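Local coordinates for Mll7089 protein (Mesorhizobium loti, PDB 2OZ8) that is of unknown function but belongs to the mandelate racemase/muconate lactonizing enzyme family, probably binds magnesium and may act as a hydro-lyase, at residues R12-R17 and P361-R366; A135-L140 and Y318-F323. All blocks are in the same frame, centred on the assembly; numbering follows the deposited sequence.

Contact 1: R12-R17 and P361-R366; sequences RFQFAR and PRRLAR
The carboxamide of Q14 meets the backbone of L364 with both of its ends. L364 N donates to Q14 OE1 at 2.9 Å in a nearly straight bond (175° at the hydrogen), while Q14 NE2 returns a bond of 2.8 Å to L364 O, which it approaches from above that carbonyl plane. With CG anti to the backbone N (chi1 179°) and the chain extended beyond it, Q14 reaches from the strand to the 361-366 loop and pairs with it much as a peptide group would. R12 takes the same oxygen end-on: NH2 lies 2.9 Å from Q14 OE1 and NH1 3.2 Å, with Q14 OE1 in the guanidinium plane. One face of that guanidinium lies against the loop backbone, R12 NH2 being 3.4 Å from R363 CA. Farther along, A16 lies over one face of the R366 guanidinium in van der Waals contact, A16 CB 3.5 Å from R366 NH2.

Around this first shell, R12 is positioned by the carbonyls of L57, P58 and R360, and R366 NE forms a salt bridge to D29 on strand 27-40. R362 pairs with D59, and R363 reaches E62 of the second subunit. Three N-H groups on Q14 OE1 and the NE2 bond to L364 O together fix the amide's rotation, and the positive R12 group probably polarises its carbonyl, so that polar bonding, more than apolar packing, ties the C-terminal loop to strand 5-17.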
loop_
_atom_site.group_PDB
_atom_site.type_symbol
_atom_site.label_atom_id
_atom_site.label_comp_id
_atom_site.label_asym_id
_atom_site.label_seq_id
_atom_site.Cartn_x
_atom_site.Cartn_y
_atom_site.Cartn_z
ATOM N N ARG A 12 23.395 -34.081 -31.890
ATOM C CA ARG A 12 23.972 -32.755 -31.835
ATOM C C ARG A 12 24.157 -32.116 -33.221
ATOM O O ARG A 12 24.668 -32.763 -34.126
ATOM C CB ARG A 12 25.282 -32.835 -31.089
ATOM C CG ARG A 12 25.862 -31.530 -30.696
ATOM C CD ARG A 12 27.308 -31.694 -30.324
ATOM N NE ARG A 12 27.934 -30.419 -29.976
ATOM C CZ ARG A 12 28.398 -29.538 -30.858
ATOM N NH1 ARG A 12 28.315 -29.785 -32.166
ATOM N NH2 ARG A 12 28.975 -28.423 -30.432
ATOM N N PHE A 13 23.746 -30.855 -33.363
ATOM C CA PHE A 13 23.963 -30.018 -34.551
ATOM C C PHE A 13 24.745 -28.711 -34.201
ATOM O O PHE A 13 24.629 -28.132 -33.096
ATOM C CB PHE A 13 22.626 -29.673 -35.212
ATOM C CG PHE A 13 21.790 -30.896 -35.597
ATOM C CD1 PHE A 13 22.012 -31.567 -36.792
ATOM C CD2 PHE A 13 20.811 -31.383 -34.748
ATOM C CE1 PHE A 13 21.278 -32.700 -37.138
ATOM C CE2 PHE A 13 20.068 -32.507 -35.084
ATOM C CZ PHE A 13 20.306 -33.165 -36.282
ATOM N N GLN A 14 25.561 -28.244 -35.128
ATOM C CA GLN A 14 26.296 -27.002 -34.917
ATOM C C GLN A 14 26.592 -26.510 -36.341
ATOM O O GLN A 14 27.422 -27.090 -37.028
ATOM C CB GLN A 14 27.579 -27.217 -34.118
ATOM C CG GLN A 14 28.410 -25.913 -33.894
ATOM C CD GLN A 14 29.789 -26.139 -33.218
ATOM O OE1 GLN A 14 30.139 -27.239 -32.789
ATOM N NE2 GLN A 14 30.561 -25.096 -33.144
ATOM N N PHE A 15 25.880 -25.475 -36.781
ATOM C CA PHE A 15 25.979 -24.994 -38.157
ATOM C C PHE A 15 25.891 -23.480 -38.304
ATOM O O PHE A 15 25.353 -22.807 -37.443
ATOM C CB PHE A 15 24.938 -25.669 -39.030
ATOM C CG PHE A 15 23.496 -25.520 -38.546
ATOM C CD1 PHE A 15 22.644 -24.544 -39.110
ATOM C CD2 PHE A 15 22.955 -26.404 -37.591
ATOM C CE1 PHE A 15 21.259 -24.463 -38.761
ATOM C CE2 PHE A 15 21.593 -26.320 -37.188
ATOM C CZ PHE A 15 20.741 -25.334 -37.790
ATOM N N ALA A 16 26.430 -22.968 -39.414
ATOM C CA ALA A 16 26.371 -21.543 -39.772
ATOM C C ALA A 16 24.962 -21.148 -40.157
ATOM O O ALA A 16 24.199 -21.963 -40.725
ATOM C CB ALA A 16 27.341 -21.216 -40.933
ATOM N N ARG A 17 24.623 -19.898 -39.827
ATOM C CA ARG A 17 23.363 -19.284 -40.249
ATOM C C ARG A 17 23.524 -18.678 -41.634
ATOM O O ARG A 17 24.636 -18.433 -42.074
ATOM C CB ARG A 17 22.936 -18.196 -39.258
ATOM C CG ARG A 17 22.399 -18.759 -37.955
ATOM C CD ARG A 17 22.088 -17.633 -36.961
ATOM N NE ARG A 17 21.729 -18.163 -35.648
ATOM C CZ ARG A 17 20.486 -18.427 -35.266
ATOM N NH1 ARG A 17 19.457 -18.230 -36.091
ATOM N NH2 ARG A 17 20.268 -18.899 -34.051
ATOM N N PRO A 361 28.800 -34.474 -33.673
ATOM C CA PRO A 361 28.939 -34.973 -32.291
ATOM C C PRO A 361 29.986 -34.205 -31.497
ATOM O O PRO A 361 29.959 -34.192 -30.257
ATOM C CB PRO A 361 29.430 -36.427 -32.500
ATOM C CG PRO A 361 29.079 -36.749 -33.924
ATOM C CD PRO A 361 29.224 -35.485 -34.675
ATOM N N ARG A 362 30.920 -33.605 -32.216
ATOM C CA ARG A 362 32.125 -33.060 -31.605
ATOM C C ARG A 362 32.097 -31.557 -31.803
ATOM O O ARG A 362 31.803 -31.074 -32.930
ATOM C CB ARG A 362 33.364 -33.718 -32.225
ATOM C CG ARG A 362 34.725 -33.008 -31.973
ATOM C CD ARG A 362 35.490 -33.614 -30.803
ATOM N NE ARG A 362 36.518 -32.689 -30.331
ATOM C CZ ARG A 362 36.271 -31.545 -29.691
ATOM N NH1 ARG A 362 35.024 -31.178 -29.414
ATOM N NH2 ARG A 362 37.273 -30.766 -29.303
ATOM N N ARG A 363 32.297 -30.834 -30.697
ATOM C CA ARG A 363 32.246 -29.374 -30.688
ATOM C C ARG A 363 33.329 -28.784 -31.606
ATOM O O ARG A 363 34.525 -29.072 -31.426
ATOM C CB ARG A 363 32.341 -28.804 -29.249
ATOM C CG ARG A 363 32.372 -27.204 -29.169
ATOM C CD ARG A 363 32.370 -26.659 -27.719
ATOM N NE ARG A 363 33.407 -27.297 -26.924
ATOM C CZ ARG A 363 33.303 -27.694 -25.650
ATOM N NH1 ARG A 363 32.190 -27.479 -24.933
ATOM N NH2 ARG A 363 34.352 -28.291 -25.075
ATOM N N LEU A 364 32.907 -27.958 -32.573
ATOM C CA LEU A 364 33.831 -27.344 -33.518
ATOM C C LEU A 364 34.117 -25.881 -33.238
ATOM O O LEU A 364 33.334 -25.192 -32.627
ATOM C CB LEU A 364 33.308 -27.503 -34.950
ATOM C CG LEU A 364 33.089 -28.947 -35.493
ATOM C CD1 LEU A 364 32.432 -29.041 -36.912
ATOM C CD2 LEU A 364 34.379 -29.805 -35.425
ATOM N N ALA A 365 35.242 -25.386 -33.727
ATOM C CA ALA A 365 35.475 -23.974 -33.795
ATOM C C ALA A 365 34.511 -23.421 -34.843
ATOM O O ALA A 365 34.049 -24.147 -35.710
ATOM C CB ALA A 365 36.924 -23.726 -34.164
ATOM N N ARG A 366 34.172 -22.149 -34.737
ATOM C CA ARG A 366 33.277 -21.480 -35.696
ATOM C C ARG A 366 33.741 -21.496 -37.167
ATOM O O ARG A 366 32.899 -21.620 -38.064
ATOM C CB ARG A 366 33.037 -20.019 -35.258
ATOM C CG ARG A 366 32.122 -19.224 -36.180
ATOM C CD ARG A 366 30.795 -19.922 -36.240
ATOM N NE ARG A 366 29.941 -19.254 -37.194
ATOM C CZ ARG A 366 29.989 -19.400 -38.516
ATOM N NH1 ARG A 366 30.841 -20.220 -39.094
ATOM N NH2 ARG A 366 29.138 -18.720 -39.267
#

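Contact 2: A135-L140 and Y318-F323; sequences AYASGL and YSFQNF
The closing seam of the modified TIM barrel, (beta/alpha)7beta in this superfamily, where strand 313-318 returns to strand 132-138, runs out here at the C-terminal ends of both strands. A137 and Y318 form a parallel bridge: Y318 N donates to Y136 O at 3.1 Å, and S138 N to Y318 O at 2.9 Å. One residue on, the pairing gives way to a CA-H...O contact of 3.2 Å from S319 CA to S138 O, and the chains part.

Side chains add to the bridge. The methyl of A137 meets F320 at the ring edge, close to its plane, with A137 CB 3.7 Å from F320 CE2. Y318 CE2 sits over one face of the F320 ring, toward its rim, and the backbone N of F320 lies over the rim of one Y318 face; Y161 adds an edge-to-face partner for F320. L140 turns back over S319, its CD1 3.5 Å from S319 CB. The CG of L140 stands beside its backbone N (chi1 -47°), and the left-handed backbone conformation of this residue is consistent with the branch turning to S319.

The two serine hydroxyls, 3.5 Å apart from S138 OG to S319 OG, have partners outside the segments: S138 OG bonds to E317 and S319 OG to N297. In this superfamily the C-terminal ends of the barrel strands carry the active site, so the seam probably lies near it. Its buried hydroxyls are satisfied by E317 and N297. Two backbone bonds, the F320 edge on A137 and L140 on S319 fasten the departing loop to the barrel, while the packing of Y318 on F320 shapes the loop itself.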
loop_
_atom_site.group_PDB
_atom_site.type_symbol
_atom_site.label_atom_id
_atom_site.label_comp_id
_atom_site.label_asym_id
_atom_site.label_seq_id
_atom_site.Cartn_x
_atom_site.Cartn_y
_atom_site.Cartn_z
ATOM N N ALA A 135 0.696 -14.912 -37.750
ATOM C CA ALA A 135 2.125 -14.963 -37.567
ATOM C C ALA A 135 2.675 -13.594 -37.961
ATOM O O ALA A 135 2.178 -12.981 -38.881
ATOM C CB ALA A 135 2.726 -16.099 -38.443
ATOM N N TYR A 136 3.670 -13.090 -37.243
ATOM C CA TYR A 136 4.266 -11.837 -37.639
ATOM C C TYR A 136 5.697 -12.099 -38.027
ATOM O O TYR A 136 6.282 -13.079 -37.595
ATOM C CB TYR A 136 4.156 -10.759 -36.557
ATOM C CG TYR A 136 4.858 -11.043 -35.256
ATOM C CD1 TYR A 136 6.152 -10.632 -35.067
ATOM C CD2 TYR A 136 4.208 -11.648 -34.205
ATOM C CE1 TYR A 136 6.797 -10.823 -33.865
ATOM C CE2 TYR A 136 4.839 -11.855 -32.961
ATOM C CZ TYR A 136 6.139 -11.434 -32.817
ATOM O OH TYR A 136 6.861 -11.615 -31.670
ATOM N N ALA A 137 6.230 -11.246 -38.886
ATOM C CA ALA A 137 7.542 -11.469 -39.431
ATOM C C ALA A 137 8.526 -10.717 -38.547
ATOM O O ALA A 137 8.345 -9.553 -38.322
ATOM C CB ALA A 137 7.607 -10.953 -40.866
ATOM N N SER A 138 9.561 -11.399 -38.085
ATOM C CA SER A 138 10.494 -10.872 -37.127
ATOM C C SER A 138 11.912 -11.038 -37.643
ATOM O O SER A 138 12.379 -12.132 -37.889
ATOM C CB SER A 138 10.284 -11.602 -35.819
ATOM O OG SER A 138 11.229 -11.235 -34.865
ATOM N N GLY A 139 12.606 -9.937 -37.788
ATOM C CA GLY A 139 13.844 -9.903 -38.532
ATOM C C GLY A 139 15.066 -10.265 -37.734
ATOM O O GLY A 139 16.015 -10.767 -38.313
ATOM N N LEU A 140 15.040 -10.054 -36.409
ATOM C CA LEU A 140 16.237 -10.276 -35.540
ATOM C C LEU A 140 17.399 -9.515 -36.195
ATOM O O LEU A 140 18.524 -10.012 -36.336
ATOM C CB LEU A 140 16.533 -11.794 -35.366
ATOM C CG LEU A 140 15.342 -12.727 -35.023
ATOM C CD1 LEU A 140 15.728 -14.208 -34.941
ATOM C CD2 LEU A 140 14.597 -12.322 -33.704
ATOM N N TYR A 318 7.566 -15.440 -36.042
ATOM C CA TYR A 318 8.358 -16.232 -37.016
ATOM C C TYR A 318 9.558 -15.429 -37.564
ATOM O O TYR A 318 9.392 -14.292 -37.989
ATOM C CB TYR A 318 7.487 -16.788 -38.162
ATOM C CG TYR A 318 8.312 -17.635 -39.101
ATOM C CD1 TYR A 318 8.748 -18.911 -38.728
ATOM C CD2 TYR A 318 8.738 -17.120 -40.327
ATOM C CE1 TYR A 318 9.582 -19.658 -39.556
ATOM C CE2 TYR A 318 9.582 -17.853 -41.180
ATOM C CZ TYR A 318 9.974 -19.113 -40.790
ATOM O OH TYR A 318 10.778 -19.795 -41.624
ATOM N N SER A 319 10.742 -16.032 -37.580
ATOM C CA SER A 319 11.987 -15.285 -37.783
ATOM C C SER A 319 12.833 -15.734 -38.985
ATOM O O SER A 319 13.974 -15.344 -39.128
ATOM C CB SER A 319 12.819 -15.311 -36.516
ATOM O OG SER A 319 12.205 -14.531 -35.493
ATOM N N PHE A 320 12.245 -16.568 -39.842
ATOM C CA PHE A 320 12.905 -16.988 -41.065
ATOM C C PHE A 320 14.257 -17.652 -40.830
ATOM O O PHE A 320 15.124 -17.547 -41.670
ATOM C CB PHE A 320 13.017 -15.803 -42.064
ATOM C CG PHE A 320 11.697 -15.193 -42.381
ATOM C CD1 PHE A 320 10.953 -15.660 -43.437
ATOM C CD2 PHE A 320 11.170 -14.153 -41.582
ATOM C CE1 PHE A 320 9.733 -15.130 -43.720
ATOM C CE2 PHE A 320 9.915 -13.611 -41.863
ATOM C CZ PHE A 320 9.196 -14.116 -42.917
ATOM N N GLN A 321 14.428 -18.358 -39.719
ATOM C CA GLN A 321 15.713 -19.053 -39.474
ATOM C C GLN A 321 15.941 -20.285 -40.429
ATOM O O GLN A 321 14.974 -20.873 -40.943
ATOM C CB GLN A 321 15.843 -19.403 -37.996
ATOM C CG GLN A 321 16.027 -18.162 -37.112
ATOM C CD GLN A 321 15.787 -18.431 -35.652
ATOM O OE1 GLN A 321 16.679 -18.224 -34.827
ATOM N NE2 GLN A 321 14.565 -18.899 -35.312
ATOM N N ASN A 322 17.198 -20.617 -40.730
ATOM C CA ASN A 322 17.477 -21.738 -41.650
ATOM C C ASN A 322 17.482 -23.040 -40.859
ATOM O O ASN A 322 18.541 -23.573 -40.573
ATOM C CB ASN A 322 18.790 -21.566 -42.412
ATOM C CG ASN A 322 20.012 -21.545 -41.487
ATOM O OD1 ASN A 322 19.918 -21.072 -40.348
ATOM N ND2 ASN A 322 21.171 -22.052 -41.973
ATOM N N PHE A 323 16.290 -23.542 -40.538
ATOM C CA PHE A 323 16.090 -24.694 -39.629
ATOM C C PHE A 323 15.329 -25.843 -40.301
ATOM O O PHE A 323 15.330 -26.934 -39.813
ATOM C CB PHE A 323 15.276 -24.281 -38.362
ATOM C CG PHE A 323 16.009 -23.373 -37.391
ATOM C CD1 PHE A 323 17.365 -23.109 -37.522
ATOM C CD2 PHE A 323 15.331 -22.802 -36.320
ATOM C CE1 PHE A 323 18.048 -22.251 -36.588
ATOM C CE2 PHE A 323 15.978 -21.971 -35.402
ATOM C CZ PHE A 323 17.349 -21.709 -35.526
#

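How the contacts relate
Contact 2 is buried in the barrel, its centre about 10 Å from the centre of the chain; contact 1, its centre about 21 Å from that point, is only partly buried, with exposed loop residues. Their chemistry follows: strand bridging and aromatic packing inside, a glutamine amide bonded to loop main chain outside, surrounded by arginines with carbonyl or carboxylate partners. The two hold different elements, barrel strands against N-terminal sheet and C-terminal loop, yet they touch. R17 NH1 lies 3.1 Å from Q321 OE1 and A16 O 3.3 Å from N322 ND2, both probable hydrogen bonds, so the loop leaving strand 313-318 joins barrel to N-terminal domain. In sequence, contact 2 is nested within contact 1.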